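Local coordinates for protein polyporopepsin (Irpex lacteus, PDB 1WKR) that cleaves peptide bonds with broad specificity as a pepsin-like aspartic endopeptidase with milk-clotting activity and is inhibited by pepstatin, at residues Thr201-Ser205 and Ile220-Ala224; Thr207-Thr213 and Leu304-Leu310; Phe312-Tyr317 and Leu329-Thr335. All coordinates share one frame; numbering follows the deposited sequence.

Contact 1: residues Thr201-Ser205 and Ile220-Ala224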
loop_
_atom_site.group_PDB
_atom_site.type_symbol
_atom_site.label_atom_id
_atom_site.label_comp_id
_atom_site.label_asym_id
_atom_site.label_seq_id
_atom_site.Cartn_x
_atom_site.Cartn_y
_atom_site.Cartn_z
ATOM N N THR A 201 24.192 11.277 7.212
ATOM C CA THR A 201 23.133 11.756 8.142
ATOM C C THR A 201 22.187 10.651 8.442
ATOM O O THR A 201 21.317 10.297 7.613
ATOM C CB THR A 201 22.411 12.972 7.588
ATOM O OG1 THR A 201 23.429 13.995 7.285
ATOM C CG2 THR A 201 21.453 13.575 8.557
ATOM N N SER A 202 22.180 10.102 9.646
ATOM C CA SER A 202 21.175 9.099 10.003
ATOM C C SER A 202 19.809 9.737 10.129
ATOM O O SER A 202 19.673 10.847 10.651
ATOM C CB SER A 202 21.583 8.421 11.371
ATOM O OG SER A 202 20.582 7.421 11.673
ATOM N N ILE A 203 18.809 9.115 9.625
ATOM C CA ILE A 203 17.403 9.530 9.746
ATOM C C ILE A 203 16.645 8.591 10.703
ATOM O O ILE A 203 16.018 9.045 11.628
ATOM C CB ILE A 203 16.761 9.643 8.368
ATOM C CG1 ILE A 203 17.439 10.690 7.500
ATOM C CG2 ILE A 203 15.238 9.905 8.532
ATOM C CD1 ILE A 203 17.336 12.145 8.074
ATOM N N LEU A 204 16.689 7.277 10.431
ATOM C CA LEU A 204 16.004 6.283 11.218
ATOM C C LEU A 204 16.937 5.145 11.443
ATOM O O LEU A 204 17.304 4.456 10.454
ATOM C CB LEU A 204 14.723 5.855 10.515
ATOM C CG LEU A 204 13.821 4.903 11.348
ATOM C CD1 LEU A 204 13.116 5.657 12.485
ATOM C CD2 LEU A 204 12.750 4.293 10.459
ATOM N N SER A 205 17.325 4.858 12.663
ATOM C CA SER A 205 18.161 3.727 12.962
ATOM C C SER A 205 17.406 2.409 12.739
ATOM O O SER A 205 16.144 2.403 12.866
ATOM C CB SER A 205 18.644 3.781 14.454
ATOM O OG SER A 205 19.281 5.078 14.716
ATOM N N ILE A 220 7.602 8.255 8.483
ATOM C CA ILE A 220 8.676 7.872 9.423
ATOM C C ILE A 220 8.394 8.393 10.797
ATOM O O ILE A 220 7.709 9.418 10.969
ATOM C CB ILE A 220 10.083 8.351 8.873
ATOM C CG1 ILE A 220 10.120 9.893 8.714
ATOM C CG2 ILE A 220 10.354 7.653 7.554
ATOM C CD1 ILE A 220 11.469 10.400 8.205
ATOM N N ALA A 221 8.895 7.685 11.790
ATOM C CA ALA A 221 8.678 8.062 13.193
ATOM C C ALA A 221 9.004 9.530 13.447
ATOM O O ALA A 221 9.862 10.082 12.782
ATOM C CB ALA A 221 9.536 7.186 14.115
ATOM N N SER A 222 8.324 10.115 14.412
ATOM C CA SER A 222 8.424 11.580 14.600
ATOM C C SER A 222 9.792 12.095 14.846
ATOM O O SER A 222 10.135 13.172 14.366
ATOM C CB SER A 222 7.477 11.962 15.794
ATOM O OG SER A 222 6.146 11.537 15.536
ATOM N N ASP A 223 10.610 11.355 15.619
ATOM C CA ASP A 223 11.968 11.771 15.820
ATOM C C ASP A 223 12.810 11.719 14.572
ATOM O O ASP A 223 13.690 12.568 14.319
ATOM C CB ASP A 223 12.623 10.928 16.970
ATOM C CG ASP A 223 12.407 9.436 16.857
ATOM O OD1 ASP A 223 11.301 8.936 16.595
ATOM O OD2 ASP A 223 13.376 8.643 17.034
ATOM N N ALA A 224 12.536 10.740 13.665
ATOM C CA ALA A 224 13.186 10.669 12.365
ATOM C C ALA A 224 12.692 11.760 11.437
ATOM O O ALA A 224 13.498 12.362 10.707
ATOM C CB ALA A 224 12.856 9.297 11.766
HETATM O O HOH W 1 15.442 8.810 14.404
#

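Contact 2: residues Thr207-Thr213 and Leu304-Leu310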
loop_
_atom_site.group_PDB
_atom_site.type_symbol
_atom_site.label_atom_id
_atom_site.label_comp_id
_atom_site.label_asym_id
_atom_site.label_seq_id
_atom_site.Cartn_x
_atom_site.Cartn_y
_atom_site.Cartn_z
ATOM N N THR A 207 15.192 -0.517 12.560
ATOM C CA THR A 207 13.957 -0.718 13.354
ATOM C C THR A 207 12.896 -1.376 12.466
ATOM O O THR A 207 13.108 -1.588 11.272
ATOM C CB THR A 207 13.468 0.643 13.885
ATOM O OG1 THR A 207 12.470 0.406 14.868
ATOM C CG2 THR A 207 12.883 1.569 12.762
ATOM N N ALA A 208 11.753 -1.659 13.068
ATOM C CA ALA A 208 10.670 -2.348 12.393
ATOM C C ALA A 208 9.623 -1.358 11.875
ATOM O O ALA A 208 9.363 -0.327 12.514
ATOM C CB ALA A 208 9.995 -3.355 13.372
ATOM N N GLY A 209 8.958 -1.739 10.786
ATOM C CA GLY A 209 7.880 -0.951 10.169
ATOM C C GLY A 209 7.255 -1.754 9.077
ATOM O O GLY A 209 7.496 -2.982 8.994
ATOM N N ILE A 210 6.414 -1.149 8.259
ATOM C CA ILE A 210 5.649 -1.917 7.289
ATOM C C ILE A 210 5.712 -1.349 5.897
ATOM O O ILE A 210 6.086 -0.190 5.702
ATOM C CB ILE A 210 4.165 -2.085 7.739
ATOM C CG1 ILE A 210 3.366 -0.776 7.573
ATOM C CG2 ILE A 210 4.099 -2.599 9.188
ATOM C CD1 ILE A 210 1.859 -0.920 7.807
ATOM N N VAL A 211 5.386 -2.190 4.927
ATOM C CA VAL A 211 5.298 -1.811 3.496
ATOM C C VAL A 211 3.850 -1.839 3.133
ATOM O O VAL A 211 3.195 -2.904 3.215
ATOM C CB VAL A 211 6.149 -2.779 2.653
ATOM C CG1 VAL A 211 6.061 -2.354 1.182
ATOM C CG2 VAL A 211 7.592 -2.825 3.128
ATOM N N ASP A 212 3.310 -0.700 2.743
ATOM C CA ASP A 212 1.851 -0.540 2.663
ATOM C C ASP A 212 1.485 0.244 1.399
ATOM O O ASP A 212 1.618 1.461 1.347
ATOM C CB ASP A 212 1.339 0.161 3.920
ATOM C CG ASP A 212 -0.128 0.231 3.936
ATOM O OD1 ASP A 212 -0.837 -0.322 3.066
ATOM O OD2 ASP A 212 -0.720 0.883 4.912
ATOM N N THR A 213 0.905 -0.453 0.426
ATOM C CA THR A 213 0.391 0.180 -0.775
ATOM C C THR A 213 -0.711 1.187 -0.495
ATOM O O THR A 213 -0.959 2.052 -1.336
ATOM C CB THR A 213 -0.151 -0.869 -1.765
ATOM O OG1 THR A 213 -1.184 -1.638 -1.119
ATOM C CG2 THR A 213 0.948 -1.854 -2.259
ATOM N N LEU A 304 6.737 -0.366 15.290
ATOM C CA LEU A 304 6.145 -0.064 13.962
ATOM C C LEU A 304 6.469 1.414 13.805
ATOM O O LEU A 304 5.705 2.293 14.300
ATOM C CB LEU A 304 4.655 -0.410 13.962
ATOM C CG LEU A 304 4.104 -0.554 12.558
ATOM C CD1 LEU A 304 2.696 -1.212 12.587
ATOM C CD2 LEU A 304 4.060 0.713 11.776
ATOM N N ASP A 305 7.558 1.699 13.118
ATOM C CA ASP A 305 8.196 3.030 13.199
ATOM C C ASP A 305 8.337 3.689 11.839
ATOM O O ASP A 305 8.965 4.761 11.718
ATOM C CB ASP A 305 9.567 2.873 13.849
ATOM C CG ASP A 305 9.553 2.414 15.293
ATOM O OD1 ASP A 305 8.472 2.415 15.950
ATOM O OD2 ASP A 305 10.646 2.082 15.810
ATOM N N PHE A 306 7.801 3.044 10.814
ATOM C CA PHE A 306 7.764 3.624 9.469
ATOM C C PHE A 306 6.685 2.913 8.644
ATOM O O PHE A 306 6.341 1.757 8.980
ATOM C CB PHE A 306 9.171 3.533 8.744
ATOM C CG PHE A 306 9.611 2.109 8.507
ATOM C CD1 PHE A 306 9.154 1.364 7.435
ATOM C CD2 PHE A 306 10.505 1.494 9.391
ATOM C CE1 PHE A 306 9.548 0.074 7.213
ATOM C CE2 PHE A 306 10.924 0.195 9.170
ATOM C CZ PHE A 306 10.455 -0.510 8.103
ATOM N N ILE A 307 6.263 3.593 7.614
ATOM C CA ILE A 307 5.389 2.972 6.573
ATOM C C ILE A 307 6.026 3.350 5.237
ATOM O O ILE A 307 6.015 4.539 4.852
ATOM C CB ILE A 307 3.928 3.408 6.654
ATOM C CG1 ILE A 307 3.333 3.081 8.019
ATOM C CG2 ILE A 307 3.154 2.711 5.553
ATOM C CD1 ILE A 307 1.906 3.522 8.248
ATOM N N ASN A 308 6.522 2.354 4.503
ATOM C CA ASN A 308 6.965 2.573 3.113
ATOM C C ASN A 308 5.697 2.496 2.264
ATOM O O ASN A 308 5.169 1.402 1.999
ATOM C CB ASN A 308 7.996 1.538 2.681
ATOM C CG ASN A 308 9.283 1.580 3.463
ATOM O OD1 ASN A 308 9.571 2.506 4.225
ATOM N ND2 ASN A 308 10.115 0.546 3.275
ATOM N N GLY A 309 5.186 3.663 1.859
ATOM C CA GLY A 309 3.888 3.771 1.195
ATOM C C GLY A 309 3.945 3.798 -0.279
ATOM O O GLY A 309 4.960 3.482 -0.910
ATOM N N LEU A 310 2.792 4.137 -0.870
ATOM C CA LEU A 310 2.647 4.205 -2.341
ATOM C C LEU A 310 3.724 5.029 -2.990
ATOM O O LEU A 310 4.233 4.641 -4.027
ATOM C CB LEU A 310 1.238 4.832 -2.609
ATOM C CG LEU A 310 0.868 5.077 -4.064
ATOM C CD1 LEU A 310 -0.665 5.109 -4.156
ATOM C CD2 LEU A 310 1.428 6.394 -4.588
#

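Contact 3: residues Phe312-Tyr317 and Leu329-Thr335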
loop_
_atom_site.group_PDB
_atom_site.type_symbol
_atom_site.label_atom_id
_atom_site.label_comp_id
_atom_site.label_asym_id
_atom_site.label_seq_id
_atom_site.Cartn_x
_atom_site.Cartn_y
_atom_site.Cartn_z
ATOM N N PHE A 312 6.787 5.498 -2.069
ATOM C CA PHE A 312 8.006 4.715 -2.120
ATOM C C PHE A 312 7.877 3.627 -3.186
ATOM O O PHE A 312 8.814 3.413 -4.006
ATOM C CB PHE A 312 8.222 4.090 -0.715
ATOM C CG PHE A 312 9.426 3.161 -0.607
ATOM C CD1 PHE A 312 9.300 1.800 -0.854
ATOM C CD2 PHE A 312 10.663 3.629 -0.205
ATOM C CE1 PHE A 312 10.370 0.944 -0.722
ATOM C CE2 PHE A 312 11.751 2.741 -0.070
ATOM C CZ PHE A 312 11.576 1.408 -0.364
ATOM N N LEU A 313 6.740 2.936 -3.223
ATOM C CA LEU A 313 6.538 1.814 -4.130
ATOM C C LEU A 313 6.380 2.215 -5.560
ATOM O O LEU A 313 6.524 1.403 -6.472
ATOM C CB LEU A 313 5.339 1.006 -3.649
ATOM C CG LEU A 313 5.531 0.385 -2.263
ATOM C CD1 LEU A 313 4.227 -0.171 -1.725
ATOM C CD2 LEU A 313 6.599 -0.697 -2.293
ATOM N N GLU A 314 6.110 3.516 -5.858
ATOM C CA GLU A 314 6.196 3.999 -7.220
ATOM C C GLU A 314 7.599 3.868 -7.810
ATOM O O GLU A 314 7.775 3.940 -9.024
ATOM C CB GLU A 314 5.712 5.445 -7.328
ATOM C CG GLU A 314 4.207 5.617 -7.235
ATOM C CD GLU A 314 3.771 7.051 -7.170
ATOM O OE1 GLU A 314 4.420 7.814 -6.407
ATOM O OE2 GLU A 314 2.812 7.449 -7.820
ATOM N N ARG A 315 8.596 3.698 -6.938
ATOM C CA ARG A 315 9.999 3.600 -7.343
ATOM C C ARG A 315 10.593 2.218 -7.167
ATOM O O ARG A 315 11.734 2.011 -7.608
ATOM C CB ARG A 315 10.812 4.629 -6.589
ATOM C CG ARG A 315 10.372 6.076 -6.786
ATOM C CD ARG A 315 10.547 6.562 -8.200
ATOM N NE ARG A 315 10.061 7.940 -8.444
ATOM C CZ ARG A 315 10.769 8.862 -9.035
ATOM N NH1 ARG A 315 12.072 8.759 -9.327
ATOM N NH2 ARG A 315 10.160 10.050 -9.304
ATOM N N PHE A 316 9.903 1.267 -6.532
ATOM C CA PHE A 316 10.433 -0.069 -6.257
ATOM C C PHE A 316 9.386 -1.086 -6.479
ATOM O O PHE A 316 8.230 -0.948 -6.006
ATOM C CB PHE A 316 10.977 -0.136 -4.826
ATOM C CG PHE A 316 12.110 0.854 -4.598
ATOM C CD1 PHE A 316 13.378 0.575 -5.095
ATOM C CD2 PHE A 316 11.897 2.047 -3.937
ATOM C CE1 PHE A 316 14.388 1.467 -4.970
ATOM C CE2 PHE A 316 12.959 2.947 -3.804
ATOM C CZ PHE A 316 14.165 2.656 -4.330
ATOM N N TYR A 317 9.728 -2.180 -7.122
ATOM C CA TYR A 317 8.838 -3.340 -7.293
ATOM C C TYR A 317 8.790 -4.101 -5.963
ATOM O O TYR A 317 9.847 -4.252 -5.318
ATOM C CB TYR A 317 9.409 -4.256 -8.380
ATOM C CG TYR A 317 8.509 -5.395 -8.793
ATOM C CD1 TYR A 317 7.274 -5.146 -9.397
ATOM C CD2 TYR A 317 8.900 -6.725 -8.653
ATOM C CE1 TYR A 317 6.448 -6.171 -9.848
ATOM C CE2 TYR A 317 8.095 -7.748 -9.154
ATOM C CZ TYR A 317 6.913 -7.466 -9.721
ATOM O OH TYR A 317 6.099 -8.505 -10.230
ATOM N N LEU A 329 12.074 -6.679 -2.650
ATOM C CA LEU A 329 12.120 -5.365 -3.297
ATOM C C LEU A 329 13.142 -5.378 -4.398
ATOM O O LEU A 329 14.202 -6.051 -4.298
ATOM C CB LEU A 329 12.470 -4.266 -2.280
ATOM C CG LEU A 329 12.015 -2.955 -2.456
ATOM C CD1 LEU A 329 10.465 -2.793 -2.220
ATOM C CD2 LEU A 329 12.695 -1.891 -1.589
ATOM N N ALA A 330 12.859 -4.604 -5.447
ATOM C CA ALA A 330 13.791 -4.427 -6.586
ATOM C C ALA A 330 13.621 -3.040 -7.121
ATOM O O ALA A 330 12.540 -2.386 -7.015
ATOM C CB ALA A 330 13.533 -5.446 -7.695
ATOM N N THR A 331 14.690 -2.491 -7.720
ATOM C CA THR A 331 14.616 -1.313 -8.558
ATOM C C THR A 331 13.741 -1.566 -9.772
ATOM O O THR A 331 13.410 -2.698 -10.095
ATOM C CB THR A 331 16.015 -0.853 -8.989
ATOM O OG1 THR A 331 16.696 -1.965 -9.641
ATOM C CG2 THR A 331 16.916 -0.416 -7.797
ATOM N N THR A 332 13.398 -0.479 -10.444
ATOM C CA THR A 332 12.628 -0.531 -11.705
ATOM C C THR A 332 13.252 0.482 -12.670
ATOM O O THR A 332 14.094 1.318 -12.294
ATOM C CB THR A 332 11.146 -0.217 -11.481
ATOM O OG1 THR A 332 11.016 1.225 -11.391
ATOM C CG2 THR A 332 10.602 -0.818 -10.189
ATOM N N SER A 333 12.744 0.450 -13.885
ATOM C CA SER A 333 13.176 1.458 -14.869
ATOM C C SER A 333 12.750 2.849 -14.452
ATOM O O SER A 333 13.271 3.817 -15.064
ATOM C CB SER A 333 12.593 1.121 -16.219
ATOM O OG SER A 333 11.156 1.309 -16.222
ATOM N N PHE A 334 11.879 3.039 -13.485
ATOM C CA PHE A 334 11.432 4.373 -13.030
ATOM C C PHE A 334 12.100 4.750 -11.709
ATOM O O PHE A 334 11.815 5.875 -11.245
ATOM C CB PHE A 334 9.896 4.376 -12.878
ATOM C CG PHE A 334 9.196 4.165 -14.163
ATOM C CD1 PHE A 334 8.968 5.247 -14.987
ATOM C CD2 PHE A 334 8.712 2.923 -14.559
ATOM C CE1 PHE A 334 8.281 5.053 -16.279
ATOM C CE2 PHE A 334 8.061 2.742 -15.777
ATOM C CZ PHE A 334 7.897 3.771 -16.616
ATOM N N THR A 335 12.950 3.941 -11.087
ATOM C CA THR A 335 13.525 4.360 -9.829
ATOM C C THR A 335 14.198 5.721 -9.961
ATOM O O THR A 335 14.063 6.586 -9.080
ATOM C CB THR A 335 14.540 3.320 -9.360
ATOM O OG1 THR A 335 13.858 2.053 -9.201
ATOM C CG2 THR A 335 15.173 3.696 -8.016
HETATM O O HOH W 2 8.459 1.984 -10.777
#

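Contact 1: residues Thr201-Ser205 and Ile220-Ala224
Leu204 lays its CD1 methyl against the methyl of Ala224, 3.7 Å from Leu204 CD1 to Ala224 CB, and the same branch reaches Ala221 CB more loosely. Its CG stands opposite the backbone N (chi1 -173°), a setting that carries the branched end in front of the helix start, where Ala221 is the N-cap residue. Ile203 meets the other segment with its CG2 branch: Ile203 CG2 lies 3.8 Å from Ile220 CD1, the two isoleucines crossing at a slant, and 4.1 Å from Ala224 CB. With chi2 trans (179°), Ile220 CD1 extends to meet that methyl. Ile203 and Leu204 form a classic beta bulge, both facing Ile195 of strand 190-197, and the chain turns a corner here in the C-terminal lobe of the pepsin fold; the first turn of helix 222-232 packs against this corner. No direct hydrogen bond joins the segments. Ala224 lies beside the carbonyl oxygen of Ile203, with Ala224 CB 3.2 Å from Ile203 O and Ala224 CA 3.3 Å from Ile203 O, the second a bent CA-H...O contact. Water 1 donates to Ile203 O at 2.8 Å and, weakly, to Asp223 OD2, a carboxylate oxygen that is also hydrogen-bonded to Ser300.

Contact 2: residues Thr207-Thr213 and Leu304-Leu310
Asp305 N, still in loop, donates to Ala208 O in the carbonyl plane, the first of four backbone bonds between the segments. The other three pair the parallel strands: Ile210 N donates to Phe306 O, Asn308 N returns a bond of 2.8 Å to Ile210 O, and Asp212 N closes on Asn308 O with a nearly straight bond (174°). Among side chains, one hydrogen bond joins the two segments, from Thr207 OG1 to Asp305 OD2 at 2.7 Å, approaching from above the carboxylate plane; Asp305 OD2 also accepts from Gly301 N, and Asp305 OD1 from Glu302 N. This is the strand pair that delivers catalytic Asp212 of the C-terminal lobe in the bilobal pepsin fold, next to Asp32 of the other lobe. Asp212 OD2 is hydrogen-bonded to the bound inhibitor and to Thr215, while OD1 accepts from Gly214 N. The aromatic contact is a CH-pi one: Gly209 CA sits 3.3 Å from the Phe306 ring centroid, over the face, and Thr207 O lies at the ring edge. Phe306 CG falls between its own backbone N and carbonyl carbon (chi1 64°), which folds the ring back over the glycine, where a side chain would clash. Apolar contacts occupy the Ile210 side: Ile210 CG1 runs beside Ile307 CG1 at 3.9 Å, and Ile210 CG2 meets Leu304 CD1. Ile307 CG2 presses on Asp212 CB at 3.5 Å.

Contact 3: residues Phe312-Tyr317 and Leu329-Thr335
The Phe312 ring has Leu329 CD2 at its edge, 3.7 Å from Phe312 CZ, and over one face, offset toward the rim, Phe316 CD2 of its own segment. Phe316 in turn receives Ala330 O at its ring edge, while Leu329 CD1 packs on Phe316 CB. They lie beside the open end of the beta hairpin of strands 316-321 and 326-331, where Tyr317 and Ala330 form an antiparallel hydrogen-bonded pair, with Tyr317 N to Ala330 O at 2.8 Å and Ala330 N to Tyr317 O at 3.0 Å. The third flat group, the Arg315 guanidinium, has Thr335 O in its plane at the edge: NH1 of Arg315 donates to Thr335 O at 3.0 Å, arriving from above the carbonyl plane. A bend at chi2 (-65°) brings the arginine back toward the turn, and its CD lies 3.4 Å from Phe334 O. NH1 also binds Ala337 O, and NH2 binds Asn270. A methionine in place of Arg315 would probably leave the carbonyls of Thr335 and Ala337, and Asn270 OD1, without their donor. Thr332 to Thr335 form a type I turn, and Thr332 OG1 accepts from Phe334 N in an ST turn; water 2 links this hydroxyl to Glu314 O. Thr335 OG1 is gripped twice, accepting from Thr332 N at 2.9 Å and donating to Arg315 O at 2.7 Å.

How the contacts relate
Contact 2 lies between the others, its centre about 13 Å from that of contact 1 and about 15 Å from that of contact 3; contacts 1 and 3 are about 22 Å apart, centre to centre, and do not touch. Contacts 1 and 2 interleave along the chain and reach the same sheet: strand 201-205 runs on into strand 207-211, Ala221 N probably bonds to Asp305 O, and Leu204 CD2 packs on Phe306 CD2. Contact 3 follows contact 2, as strand 306-308 leads into helix 310-313. There Leu313 packs on Val211 and Thr213, so this helix, just before the hairpin, packs against the strand end beside catalytic Asp212, whereas contact 1 lies farther out in the C-terminal lobe.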